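Local coordinates for uncharacterized protein (Bacteroides uniformis ATCC 8492, PDB 4Q68) that is probably an N-acetylmuramoyl-L-alanine amidase of the NlpC/P60 class, which would cleave the amide between sugar and peptide in bacterial cell-wall material, at residues C41-L44 and V45-V48; S65-A68 and D69-K73; I74-D78 and G79-G83; K142-K145 and I146-S149; Y157-K160 and A161-P164. One frame throughout, in Å; residues are numbered along the deposited sequence. Where two conformers were deposited one is given.

Contact 1 of 5, residues C41-L44 and V45-V48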
loop_
_atom_site.group_PDB
_atom_site.type_symbol
_atom_site.label_atom_id
_atom_site.label_comp_id
_atom_site.label_asym_id
_atom_site.label_seq_id
_atom_site.Cartn_x
_atom_site.Cartn_y
_atom_site.Cartn_z
ATOM N N CYS A 41 -1.629 7.661 -2.300
ATOM C CA CYS A 41 -2.373 6.541 -1.710
ATOM C C CYS A 41 -1.489 5.660 -0.830
ATOM O O CYS A 41 -1.978 5.108 0.162
ATOM C CB CYS A 41 -3.111 5.700 -2.758
ATOM S SG CYS A 41 -2.076 4.797 -3.905
ATOM N N THR A 42 -0.209 5.543 -1.184
ATOM C CA THR A 42 0.708 4.690 -0.460
ATOM C C THR A 42 1.283 5.414 0.758
ATOM O O THR A 42 1.343 4.844 1.845
ATOM C CB THR A 42 1.778 4.144 -1.417
ATOM O OG1 THR A 42 1.125 3.367 -2.432
ATOM C CG2 THR A 42 2.762 3.251 -0.696
ATOM N N THR A 43 1.703 6.673 0.595
ATOM C CA THR A 43 2.235 7.358 1.762
ATOM C C THR A 43 1.169 7.513 2.845
ATOM O O THR A 43 1.493 7.427 4.022
ATOM C CB THR A 43 2.946 8.691 1.483
ATOM O OG1 THR A 43 2.005 9.698 1.113
ATOM C CG2 THR A 43 4.021 8.567 0.406
ATOM N N LEU A 44 -0.095 7.708 2.469
ATOM C CA LEU A 44 -1.157 7.773 3.472
ATOM C C LEU A 44 -1.151 6.507 4.323
ATOM O O LEU A 44 -1.158 6.553 5.554
ATOM C CB LEU A 44 -2.521 7.931 2.817
ATOM C CG LEU A 44 -3.692 7.801 3.792
ATOM C CD1 LEU A 44 -3.703 8.896 4.841
ATOM C CD2 LEU A 44 -4.983 7.824 3.015
ATOM N N VAL A 45 -1.194 5.357 3.669
ATOM C CA VAL A 45 -1.215 4.094 4.396
ATOM C C VAL A 45 0.032 3.939 5.277
ATOM O O VAL A 45 -0.053 3.495 6.422
ATOM C CB VAL A 45 -1.397 2.908 3.428
ATOM C CG1 VAL A 45 -1.156 1.576 4.136
ATOM C CG2 VAL A 45 -2.789 2.952 2.805
ATOM N N GLU A 46 1.191 4.293 4.740
ATOM C CA GLU A 46 2.424 4.194 5.513
ATOM C C GLU A 46 2.374 5.058 6.766
ATOM O O GLU A 46 2.760 4.602 7.843
ATOM C CB GLU A 46 3.636 4.563 4.659
ATOM C CG GLU A 46 3.891 3.562 3.560
ATOM C CD GLU A 46 5.154 3.814 2.776
ATOM O OE1 GLU A 46 5.456 5.007 2.507
ATOM O OE2 GLU A 46 5.842 2.810 2.441
ATOM N N TYR A 47 1.918 6.302 6.649
ATOM C CA TYR A 47 1.862 7.173 7.824
ATOM C C TYR A 47 0.849 6.662 8.845
ATOM O O TYR A 47 1.094 6.742 10.055
ATOM C CB TYR A 47 1.501 8.618 7.457
ATOM C CG TYR A 47 2.470 9.305 6.509
ATOM C CD1 TYR A 47 3.845 9.186 6.652
ATOM C CD2 TYR A 47 1.988 10.076 5.458
ATOM C CE1 TYR A 47 4.714 9.832 5.776
ATOM C CE2 TYR A 47 2.837 10.704 4.568
ATOM C CZ TYR A 47 4.205 10.580 4.721
ATOM O OH TYR A 47 5.091 11.176 3.840
ATOM N N VAL A 48 -0.292 6.173 8.379
ATOM C CA VAL A 48 -1.305 5.664 9.287
ATOM C C VAL A 48 -0.796 4.427 10.026
ATOM O O VAL A 48 -0.947 4.304 11.249
ATOM C CB VAL A 48 -2.617 5.382 8.540
ATOM C CG1 VAL A 48 -3.609 4.678 9.439
ATOM C CG2 VAL A 48 -3.219 6.703 8.033
HETATM O O HOH W 1 3.700 11.973 1.595
#

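Contact 2 of 5, residues S65-A68 and D69-K73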
loop_
_atom_site.group_PDB
_atom_site.type_symbol
_atom_site.label_atom_id
_atom_site.label_comp_id
_atom_site.label_asym_id
_atom_site.label_seq_id
_atom_site.Cartn_x
_atom_site.Cartn_y
_atom_site.Cartn_z
ATOM N N SER A 65 10.487 10.406 17.253
ATOM C CA SER A 65 11.535 9.444 16.938
ATOM C C SER A 65 10.952 8.061 16.707
ATOM O O SER A 65 11.359 7.377 15.777
ATOM C CB SER A 65 12.588 9.396 18.044
ATOM O OG SER A 65 12.003 9.022 19.280
ATOM N N ALA A 66 10.003 7.653 17.548
ATOM C CA ALA A 66 9.410 6.326 17.406
ATOM C C ALA A 66 8.549 6.233 16.151
ATOM O O ALA A 66 8.582 5.232 15.460
ATOM C CB ALA A 66 8.605 5.969 18.643
ATOM N N PHE A 67 7.796 7.285 15.853
ATOM C CA PHE A 67 7.020 7.350 14.607
ATOM C C PHE A 67 7.947 7.183 13.403
ATOM O O PHE A 67 7.677 6.389 12.515
ATOM C CB PHE A 67 6.241 8.669 14.497
ATOM C CG PHE A 67 5.596 8.878 13.158
ATOM C CD1 PHE A 67 4.395 8.256 12.842
ATOM C CD2 PHE A 67 6.203 9.662 12.196
ATOM C CE1 PHE A 67 3.807 8.442 11.616
ATOM C CE2 PHE A 67 5.622 9.845 10.966
ATOM C CZ PHE A 67 4.418 9.232 10.676
ATOM N N ALA A 68 9.032 7.948 13.375
ATOM C CA ALA A 68 9.975 7.887 12.272
ATOM C C ALA A 68 10.584 6.503 12.151
ATOM O O ALA A 68 10.735 5.987 11.042
ATOM C CB ALA A 68 11.061 8.947 12.449
ATOM N N ASP A 69 10.946 5.902 13.281
ATOM C CA ASP A 69 11.527 4.557 13.234
ATOM C C ASP A 69 10.536 3.534 12.662
ATOM O O ASP A 69 10.920 2.656 11.885
ATOM C CB ASP A 69 11.989 4.110 14.615
ATOM C CG ASP A 69 13.281 4.797 15.072
ATOM O OD1 ASP A 69 13.989 5.432 14.256
ATOM O OD2 ASP A 69 13.572 4.668 16.265
ATOM N N ASN A 70 9.270 3.635 13.046
ATOM C CA ASN A 70 8.261 2.740 12.488
ATOM C C ASN A 70 8.025 3.010 11.016
ATOM O O ASN A 70 7.919 2.073 10.224
ATOM C CB ASN A 70 6.974 2.816 13.295
ATOM C CG ASN A 70 7.089 2.045 14.576
ATOM O OD1 ASN A 70 7.695 0.974 14.600
ATOM N ND2 ASN A 70 6.548 2.584 15.649
ATOM N N LEU A 71 7.969 4.271 10.618
ATOM C CA LEU A 71 7.816 4.604 9.211
ATOM C C LEU A 71 8.962 4.016 8.399
ATOM O O LEU A 71 8.746 3.466 7.315
ATOM C CB LEU A 71 7.720 6.113 9.015
ATOM C CG LEU A 71 7.555 6.567 7.574
ATOM C CD1 LEU A 71 6.256 6.063 6.982
ATOM C CD2 LEU A 71 7.647 8.074 7.493
ATOM N N GLN A 72 10.183 4.138 8.912
ATOM C CA GLN A 72 11.349 3.610 8.225
ATOM C C GLN A 72 11.262 2.089 8.061
ATOM O O GLN A 72 11.629 1.553 7.014
ATOM C CB GLN A 72 12.593 4.014 8.976
ATOM C CG GLN A 72 13.890 3.622 8.313
ATOM C CD GLN A 72 15.066 4.186 9.070
ATOM O OE1 GLN A 72 15.025 5.344 9.488
ATOM N NE2 GLN A 72 16.101 3.381 9.272
ATOM N N LYS A 73 10.786 1.400 9.093
ATOM C CA LYS A 73 10.696 -0.052 8.994
ATOM C C LYS A 73 9.596 -0.512 8.039
ATOM O O LYS A 73 9.707 -1.600 7.479
ATOM C CB LYS A 73 10.636 -0.737 10.351
ATOM C CG LYS A 73 9.293 -0.984 10.947
ATOM C CD LYS A 73 9.454 -1.778 12.242
ATOM C CE LYS A 73 8.141 -2.019 12.927
ATOM N NZ LYS A 73 8.337 -2.940 14.093
HETATM O O HOH W 2 14.022 7.951 15.056
#

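Contact 3 of 5, residues I74-D78 and G79-G83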
loop_
_atom_site.group_PDB
_atom_site.type_symbol
_atom_site.label_atom_id
_atom_site.label_comp_id
_atom_site.label_asym_id
_atom_site.label_seq_id
_atom_site.Cartn_x
_atom_site.Cartn_y
_atom_site.Cartn_z
ATOM N N ILE A 74 8.583 0.317 7.811
ATOM C CA ILE A 74 7.521 0.051 6.852
ATOM C C ILE A 74 7.969 0.345 5.426
ATOM O O ILE A 74 7.657 -0.392 4.494
ATOM C CB ILE A 74 6.286 0.916 7.207
ATOM C CG1 ILE A 74 5.670 0.453 8.518
ATOM C CG2 ILE A 74 5.247 0.891 6.091
ATOM C CD1 ILE A 74 4.792 1.500 9.165
ATOM N N ARG A 75 8.660 1.459 5.238
ATOM C CA ARG A 75 8.913 1.976 3.903
ATOM C C ARG A 75 10.131 1.338 3.233
ATOM O O ARG A 75 10.178 1.273 1.997
ATOM C CB ARG A 75 9.068 3.506 3.965
ATOM C CG ARG A 75 9.439 4.136 2.636
ATOM C CD ARG A 75 9.363 5.644 2.675
ATOM N NE ARG A 75 7.999 6.104 2.868
ATOM C CZ ARG A 75 7.679 7.325 3.273
ATOM N NH1 ARG A 75 8.621 8.234 3.501
ATOM N NH2 ARG A 75 6.391 7.620 3.462
ATOM N N TYR A 76 11.107 0.895 4.027
ATOM C CA TYR A 76 12.371 0.376 3.529
ATOM C C TYR A 76 12.520 -1.094 3.852
ATOM O O TYR A 76 12.080 -1.585 4.892
ATOM C CB TYR A 76 13.547 1.175 4.118
ATOM C CG TYR A 76 13.510 2.598 3.631
ATOM C CD1 TYR A 76 14.034 2.935 2.394
ATOM C CD2 TYR A 76 12.909 3.602 4.379
ATOM C CE1 TYR A 76 13.947 4.223 1.901
ATOM C CE2 TYR A 76 12.823 4.891 3.903
ATOM C CZ TYR A 76 13.352 5.205 2.673
ATOM O OH TYR A 76 13.242 6.493 2.206
ATOM N N ARG A 77 13.210 -1.797 2.956
ATOM C CA ARG A 77 13.466 -3.224 3.100
ATOM C C ARG A 77 14.230 -3.492 4.397
ATOM O O ARG A 77 15.365 -3.018 4.569
ATOM C CB ARG A 77 14.258 -3.690 1.884
ATOM C CG ARG A 77 14.573 -5.184 1.808
ATOM C CD ARG A 77 15.241 -5.565 0.456
ATOM N NE ARG A 77 14.304 -5.346 -0.648
ATOM C CZ ARG A 77 14.310 -4.313 -1.495
ATOM N NH1 ARG A 77 15.277 -3.401 -1.468
ATOM N NH2 ARG A 77 13.345 -4.189 -2.394
ATOM N N ASP A 78 13.589 -4.208 5.314
ATOM C CA ASP A 78 14.138 -4.467 6.649
ATOM C C ASP A 78 14.524 -3.192 7.396
ATOM O O ASP A 78 15.374 -3.206 8.275
ATOM C CB ASP A 78 15.310 -5.439 6.567
ATOM C CG ASP A 78 14.902 -6.774 5.995
ATOM O OD1 ASP A 78 13.756 -7.234 6.223
ATOM O OD2 ASP A 78 15.740 -7.370 5.287
ATOM N N GLY A 79 13.878 -2.083 7.059
ATOM C CA GLY A 79 14.133 -0.821 7.725
ATOM C C GLY A 79 15.480 -0.190 7.457
ATOM O O GLY A 79 15.862 0.725 8.172
ATOM N N LYS A 80 16.188 -0.666 6.438
ATOM C CA LYS A 80 17.534 -0.187 6.154
ATOM C C LYS A 80 17.515 0.724 4.939
ATOM O O LYS A 80 17.197 0.310 3.821
ATOM C CB LYS A 80 18.492 -1.360 5.936
ATOM C CG LYS A 80 18.660 -2.266 7.152
ATOM C CD LYS A 80 19.569 -3.459 6.843
ATOM C CE LYS A 80 19.503 -4.528 7.929
ATOM N NZ LYS A 80 20.403 -5.676 7.662
ATOM N N ILE A 81 17.829 1.988 5.166
ATOM C CA ILE A 81 17.855 2.956 4.089
ATOM C C ILE A 81 19.172 2.805 3.336
ATOM O O ILE A 81 20.246 3.003 3.904
ATOM C CB ILE A 81 17.680 4.389 4.594
ATOM C CG1 ILE A 81 16.402 4.521 5.433
ATOM C CG2 ILE A 81 17.648 5.340 3.427
ATOM C CD1 ILE A 81 16.207 5.903 6.054
ATOM N N ASP A 82 19.075 2.466 2.056
ATOM C CA ASP A 82 20.250 2.213 1.209
ATOM C C ASP A 82 19.885 2.479 -0.232
ATOM O O ASP A 82 19.724 1.562 -1.037
ATOM C CB ASP A 82 20.783 0.786 1.381
ATOM C CG ASP A 82 22.000 0.499 0.504
ATOM O OD1 ASP A 82 22.620 1.457 0.001
ATOM O OD2 ASP A 82 22.318 -0.686 0.290
ATOM N N GLY A 83 19.708 3.751 -0.537
ATOM C CA GLY A 83 19.437 4.183 -1.886
ATOM C C GLY A 83 17.985 4.049 -2.301
ATOM O O GLY A 83 17.140 3.481 -1.606
HETATM O O HOH W 3 17.303 -2.099 2.802
#

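Contact 4 of 5, residues K142-K145 and I146-S149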
loop_
_atom_site.group_PDB
_atom_site.type_symbol
_atom_site.label_atom_id
_atom_site.label_comp_id
_atom_site.label_asym_id
_atom_site.label_seq_id
_atom_site.Cartn_x
_atom_site.Cartn_y
_atom_site.Cartn_z
ATOM N N LYS A 142 19.543 -3.105 -10.038
ATOM C CA LYS A 142 19.066 -3.490 -8.717
ATOM C C LYS A 142 17.572 -3.774 -8.758
ATOM O O LYS A 142 17.095 -4.742 -8.159
ATOM C CB LYS A 142 19.387 -2.407 -7.693
ATOM C CG LYS A 142 20.852 -2.369 -7.297
ATOM C CD LYS A 142 21.198 -1.191 -6.396
ATOM C CE LYS A 142 22.644 -1.243 -5.933
ATOM N NZ LYS A 142 22.973 -0.125 -5.046
HETATM N N MSE A 143 16.815 -2.937 -9.472
HETATM C CA MSE A 143 15.377 -3.176 -9.598
HETATM C C MSE A 143 15.074 -4.464 -10.356
HETATM O O MSE A 143 14.158 -5.189 -9.973
HETATM C CB MSE A 143 14.632 -2.026 -10.261
HETATM C CG MSE A 143 14.567 -0.740 -9.439
HETATM SE SE MSE A 143 13.990 -0.968 -7.580
HETATM C CE MSE A 143 12.367 -1.952 -7.897
ATOM N N LYS A 144 15.824 -4.770 -11.412
ATOM C CA LYS A 144 15.591 -6.017 -12.135
ATOM C C LYS A 144 15.790 -7.214 -11.207
ATOM O O LYS A 144 15.030 -8.183 -11.270
ATOM C CB LYS A 144 16.509 -6.141 -13.345
ATOM C CG LYS A 144 16.158 -5.238 -14.505
ATOM C CD LYS A 144 17.162 -5.382 -15.645
ATOM C CE LYS A 144 16.824 -4.513 -16.832
ATOM N NZ LYS A 144 17.873 -4.573 -17.889
ATOM N N LYS A 145 16.813 -7.186 -10.358
ATOM C CA LYS A 145 17.045 -8.298 -9.447
ATOM C C LYS A 145 15.873 -8.444 -8.465
ATOM O O LYS A 145 15.394 -9.549 -8.209
ATOM C CB LYS A 145 18.360 -8.093 -8.709
ATOM C CG LYS A 145 18.784 -9.274 -7.897
ATOM C CD LYS A 145 20.051 -8.979 -7.135
ATOM C CE LYS A 145 20.515 -10.198 -6.359
ATOM N NZ LYS A 145 21.790 -9.934 -5.643
ATOM N N ILE A 146 15.404 -7.323 -7.929
ATOM C CA ILE A 146 14.251 -7.325 -7.027
ATOM C C ILE A 146 13.011 -7.890 -7.741
ATOM O O ILE A 146 12.292 -8.734 -7.197
ATOM C CB ILE A 146 14.019 -5.890 -6.499
ATOM C CG1 ILE A 146 15.100 -5.541 -5.460
ATOM C CG2 ILE A 146 12.626 -5.740 -5.892
ATOM C CD1 ILE A 146 15.341 -4.077 -5.292
ATOM N N GLU A 147 12.770 -7.411 -8.958
ATOM C CA GLU A 147 11.630 -7.845 -9.764
ATOM C C GLU A 147 11.668 -9.334 -10.040
ATOM O O GLU A 147 10.659 -10.021 -9.934
ATOM C CB GLU A 147 11.624 -7.088 -11.084
ATOM C CG GLU A 147 11.237 -5.616 -10.931
ATOM C CD GLU A 147 11.529 -4.775 -12.152
ATOM O OE1 GLU A 147 12.140 -5.308 -13.104
ATOM O OE2 GLU A 147 11.173 -3.568 -12.136
ATOM N N GLN A 148 12.837 -9.837 -10.410
ATOM C CA GLN A 148 12.953 -11.251 -10.734
ATOM C C GLN A 148 12.699 -12.106 -9.478
ATOM O O GLN A 148 12.092 -13.172 -9.571
ATOM C CB GLN A 148 14.311 -11.543 -11.382
ATOM C CG GLN A 148 14.437 -11.000 -12.831
ATOM C CD GLN A 148 13.722 -11.844 -13.889
ATOM O OE1 GLN A 148 13.323 -12.978 -13.632
ATOM N NE2 GLN A 148 13.567 -11.290 -15.088
ATOM N N SER A 149 13.156 -11.643 -8.316
ATOM C CA SER A 149 12.929 -12.391 -7.085
ATOM C C SER A 149 11.459 -12.367 -6.636
ATOM O O SER A 149 10.963 -13.342 -6.074
ATOM C CB SER A 149 13.864 -11.906 -5.989
ATOM O OG SER A 149 15.208 -12.218 -6.329
HETATM O O HOH W 4 16.777 -12.017 -8.856
#

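Contact 5 of 5, residues Y157-K160 and A161-P164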
loop_
_atom_site.group_PDB
_atom_site.type_symbol
_atom_site.label_atom_id
_atom_site.label_comp_id
_atom_site.label_asym_id
_atom_site.label_seq_id
_atom_site.Cartn_x
_atom_site.Cartn_y
_atom_site.Cartn_z
ATOM N N TYR A 157 -5.499 -13.521 -3.475
ATOM C CA TYR A 157 -6.211 -12.260 -3.640
ATOM C C TYR A 157 -7.689 -12.572 -3.737
ATOM O O TYR A 157 -8.079 -13.724 -3.948
ATOM C CB TYR A 157 -5.722 -11.477 -4.881
ATOM C CG TYR A 157 -6.242 -12.000 -6.207
ATOM C CD1 TYR A 157 -5.906 -13.265 -6.662
ATOM C CD2 TYR A 157 -7.097 -11.247 -6.977
ATOM C CE1 TYR A 157 -6.423 -13.764 -7.843
ATOM C CE2 TYR A 157 -7.609 -11.743 -8.170
ATOM C CZ TYR A 157 -7.268 -13.003 -8.595
ATOM O OH TYR A 157 -7.784 -13.520 -9.765
ATOM N N LEU A 158 -8.514 -11.541 -3.588
ATOM C CA LEU A 158 -9.952 -11.666 -3.725
ATOM C C LEU A 158 -10.342 -11.031 -5.057
ATOM O O LEU A 158 -10.215 -9.813 -5.216
ATOM C CB LEU A 158 -10.652 -10.928 -2.579
ATOM C CG LEU A 158 -12.176 -11.058 -2.576
ATOM C CD1 LEU A 158 -12.633 -12.482 -2.264
ATOM C CD2 LEU A 158 -12.773 -10.082 -1.583
ATOM N N PRO A 159 -10.798 -11.835 -6.038
ATOM C CA PRO A 159 -11.257 -11.243 -7.299
ATOM C C PRO A 159 -12.410 -10.283 -7.057
ATOM O O PRO A 159 -13.258 -10.527 -6.199
ATOM C CB PRO A 159 -11.710 -12.457 -8.115
ATOM C CG PRO A 159 -10.954 -13.607 -7.513
ATOM C CD PRO A 159 -10.889 -13.306 -6.048
ATOM N N LYS A 160 -12.472 -9.222 -7.844
ATOM C CA LYS A 160 -13.437 -8.176 -7.554
ATOM C C LYS A 160 -14.890 -8.630 -7.597
ATOM O O LYS A 160 -15.694 -8.112 -6.819
ATOM C CB LYS A 160 -13.206 -6.945 -8.420
ATOM C CG LYS A 160 -13.432 -7.106 -9.883
ATOM C CD LYS A 160 -13.162 -5.759 -10.498
ATOM C CE LYS A 160 -13.273 -5.770 -11.977
ATOM N NZ LYS A 160 -12.789 -4.488 -12.551
ATOM N N ALA A 161 -15.237 -9.602 -8.430
ATOM C CA ALA A 161 -16.621 -10.086 -8.464
ATOM C C ALA A 161 -17.043 -10.779 -7.174
ATOM O O ALA A 161 -18.236 -10.917 -6.933
ATOM C CB ALA A 161 -16.850 -10.992 -9.651
ATOM N N LYS A 162 -16.070 -11.182 -6.356
ATOM C CA LYS A 162 -16.334 -11.885 -5.110
ATOM C C LYS A 162 -16.360 -10.952 -3.907
ATOM O O LYS A 162 -16.493 -11.423 -2.778
ATOM C CB LYS A 162 -15.321 -13.012 -4.925
ATOM C CG LYS A 162 -15.396 -14.039 -6.040
ATOM C CD LYS A 162 -14.522 -15.242 -5.781
ATOM C CE LYS A 162 -14.554 -16.216 -6.946
ATOM N NZ LYS A 162 -13.825 -17.464 -6.628
ATOM N N LEU A 163 -16.269 -9.635 -4.138
ATOM C CA LEU A 163 -16.386 -8.656 -3.058
ATOM C C LEU A 163 -17.765 -8.007 -3.060
ATOM O O LEU A 163 -18.065 -7.234 -3.963
ATOM C CB LEU A 163 -15.333 -7.556 -3.183
ATOM C CG LEU A 163 -15.407 -6.552 -2.019
ATOM C CD1 LEU A 163 -15.035 -7.184 -0.679
ATOM C CD2 LEU A 163 -14.508 -5.372 -2.281
ATOM N N PRO A 164 -18.602 -8.297 -2.050
ATOM C CA PRO A 164 -19.886 -7.618 -1.983
ATOM C C PRO A 164 -19.770 -6.156 -1.558
ATOM O O PRO A 164 -18.793 -5.744 -0.932
ATOM C CB PRO A 164 -20.632 -8.405 -0.897
ATOM C CG PRO A 164 -19.916 -9.717 -0.799
ATOM C CD PRO A 164 -18.501 -9.356 -1.036
#

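Contact 1 of 5, residues C41-L44 and V45-V48
The ring of Tyr47 carries Thr43 O over one face, with Thr43 O 3.1 Å from Tyr47 CD2; one atom further round the ring Thr43 CB lies 3.7 Å from Tyr47 CE2, while Leu44 N approaches obliquely. What turns the ring this way is the first torsion of Tyr47 (chi1 -60°), which sets CG beside the backbone N and folds the ring back over the preceding helical turn. Thr43 and Tyr47 therefore run side by side, and a water joins their hydroxyls, 2.9 Å from Thr43 OG1 and 2.8 Å from Tyr47 OH. The phenol also accepts from Asn35 N. A leucine at Tyr47 would probably strip Asn35 N and the water of their phenolic partner and remove the ring face from over Thr43 O. A quarter-turn away, Leu44 CD1 meets Val48 CG2 at 3.9 Å, the two laid alongside. The buried carboxylate of Glu46 takes a salt bridge from Arg75 and a hydrogen bond from Trp94. Regular i to i+4 bonds, such as Tyr47 N to Thr43 O at 2.9 Å, make this a buried alpha-helix whose first residue, Cys41, packs on His190 of strand 188-197, an arrangement consistent with the papain-like fold of NlpC/P60 enzymes.

Contact 2 of 5, residues S65-A68 and D69-K73
Asp69 folds back on Ser65, and Leu71 meets Phe67, in a local contact between successive turns of the surface-lying helix 64-75. The two pairs illustrate how one helix deals with solvent on one flank and with protein on another. On the wet flank Ser65 O takes two donors: the backbone N of Asp69 at 2.9 Å and a water at 2.8 Å. That same water gives its other hydrogen to Asp69 OD1, 2.6 Å away. The carboxylate comes close because chi1 of Asp69, -75°, places CG next to its own backbone N and hence only 3.3 Å from Ser65 O. Two acceptors side by side would probably repel one another, and the shared water offers a proton to each.

Asn70 adopts a similar first torsion, yet its amide does not bond to the carbonyl it passes; Asn70 ND2 stands 3.3 Å from Ala66 O at a poor angle and donates instead to Thr54 OG1. On the flank that faces helix 41-53, Leu71 CD2 approaches the Phe67 ring obliquely, 4.4 Å from Phe67 CE2, a loose touch. Beneath both flanks the backbone bonds are regular, as with Leu71 N to Phe67 O at 2.9 Å. Towards the C-terminal end of the helix, Gln72 NE2 bonds to Gly79 O, tying the helix to the loop that follows it. Phe67 and Leu71 both pack on Ala50 of helix 41-53, and Leu71 reaches Glu46 and Tyr47 as well, so this flank is seated on the preceding, buried helix.

Contact 3 of 5, residues I74-D78 and G79-G83
Ile81 lays its CG1 methylene over the centre of the Tyr76 ring, 3.8 Å from the centroid and only 12° off the ring normal, which makes a clean CH-pi contact. Its neighbouring carbons fall nearer the rim: Ile81 CD1 is 4.1 Å from Tyr76 CE2, and Ile81 CG2 lies near CE1. The opposite face of the ring is covered by Arg75 CG, offset toward the rim, so the phenol is held between two aliphatic groups while its hydroxyl bonds to Glu30. With the ring of Tyr76 cut back to an alanine, Ile81 and Arg75 would probably face a gap and Glu30 would lose this hydroxyl.

Two overlapping beta turns bring the loop back over the ring just where the helix ends. Gly79 N donates to Tyr76 O at 2.9 Å across a type II turn, and Lys80 N donates to Arg77 O at 3.1 Å across a type I' turn. Both donors stand above the carbonyl planes, the first by 59°. Asp78 and Gly79 both have positive phi, a conformation that glycine adopts readily. A water clasps the second turn by donating to Arg77 O and, at 2.6 Å, to Lys80 O.

The charged ends look elsewhere, Arg77 to Asp93 and Asp78 to Arg100. The chemistry thus implies a division of labour: backbone bonds and water set the path of the turn, apolar packing on the tyrosine closes it, and these outside ion pairs tie it to its surroundings.

Contact 4 of 5, residues K142-K145 and I146-S149
Met143, present as selenomethionine, sets its SE against Ile146 CD1 at 4.1 Å, the two chains meeting at a slant. Ile146 reaches this position because its CG1 lies beside its own backbone N (chi1 -74°), which turns CD1 back along the helix and also brings it within 3.4 Å of Lys142 O. The methionine is bent at its second and third torsions, and beyond the isoleucine it packs on Met123, Thr85 and Tyr90; Ile146 itself touches Arg77.

The neighbouring pair behaves differently. Glu147 doubles back over the carbonyl of Met143, with Glu147 CG 3.1 Å from Met143 O, before its extended chain carries the carboxylate on to Tyr90 OH and Ser124 OG. Those two hydroxyls hold the two oxygens separately, which probably fixes the rotation of the group.

All this takes place on helix 137-150, an amphipathic alpha-helix whose i to i+4 bonds include Glu147 N to Met143 O at 2.8 Å. One side, with Met143 and Glu147, is buried against helix 122-125 and the loop holding Tyr90, whereas Lys144, Lys145, Gln148 and Ser149 are exposed.

On that exposed side Lys145 O serves two donors, the backbone N of Ser149 at 3.1 Å and a water at 2.9 Å. The water lies 3.0 Å from Ser149 OG as well, bridging the hydroxyl to the carbonyl one turn earlier, while Ser149 O accepts from Lys153 NZ.

Contact 5 of 5, residues Y157-K160 and A161-P164
Pro159 O receives the backbone N of Lys162 at 2.9 Å, the donor standing 43° out of the carbonyl plane. One residue on, Leu163 N reaches Lys160 O at 3.1 Å from still further above its plane, 62°. These tilted i to i+3 bonds wind the chain into a short 3-10 turn, and side chains pack around it. Leu158 sends a methyl to each of two partners: its CD1 meets Lys162 CB at 3.8 Å, and its CD2 meets Leu163 CD1 at 3.8 Å, the two leucines crossing at about a right angle. Lys162 stretches back past the proline, where Lys162 CD lies 4.1 Å from Pro159 CD, and its ammonium group goes on to a salt bridge with Asp114. Lys160 takes the other course. Its CG sits between the backbone N and the carbonyl carbon (chi1 66°), and the extended chain beyond delivers NZ to the carbonyls of Trp230 and Leu224. Leu163 packs on helix 220-225, and Leu158 pairs through its backbone with Ile233, so the arrangement is that of a 3-10 turn closing a short edge segment, strand 158-159, of the antiparallel sheet.

In the fold
Contact 1 lies deepest, its centre about 7 Å from the centre of the chain, and its residues are almost all buried; contacts 2 and 3 are surface contacts, and contacts 4 and 5 are partly buried. Contacts 2 and 3 share helix 64-75, and both touch helix 41-53 of contact 1, the former by packing alone, the latter with an added salt bridge. Contact 4 meets contact 3 where Ile146 packs on Arg77. Contact 5 stands apart on the sheet, its centre about 33 Å from that of contact 2. Helical i to i+4 bonds serve contacts 1, 2 and 4, whereas i to i+3 turn bonds, their donors well above the carbonyl planes, shape 3 and 5; water bridges accompany the first four.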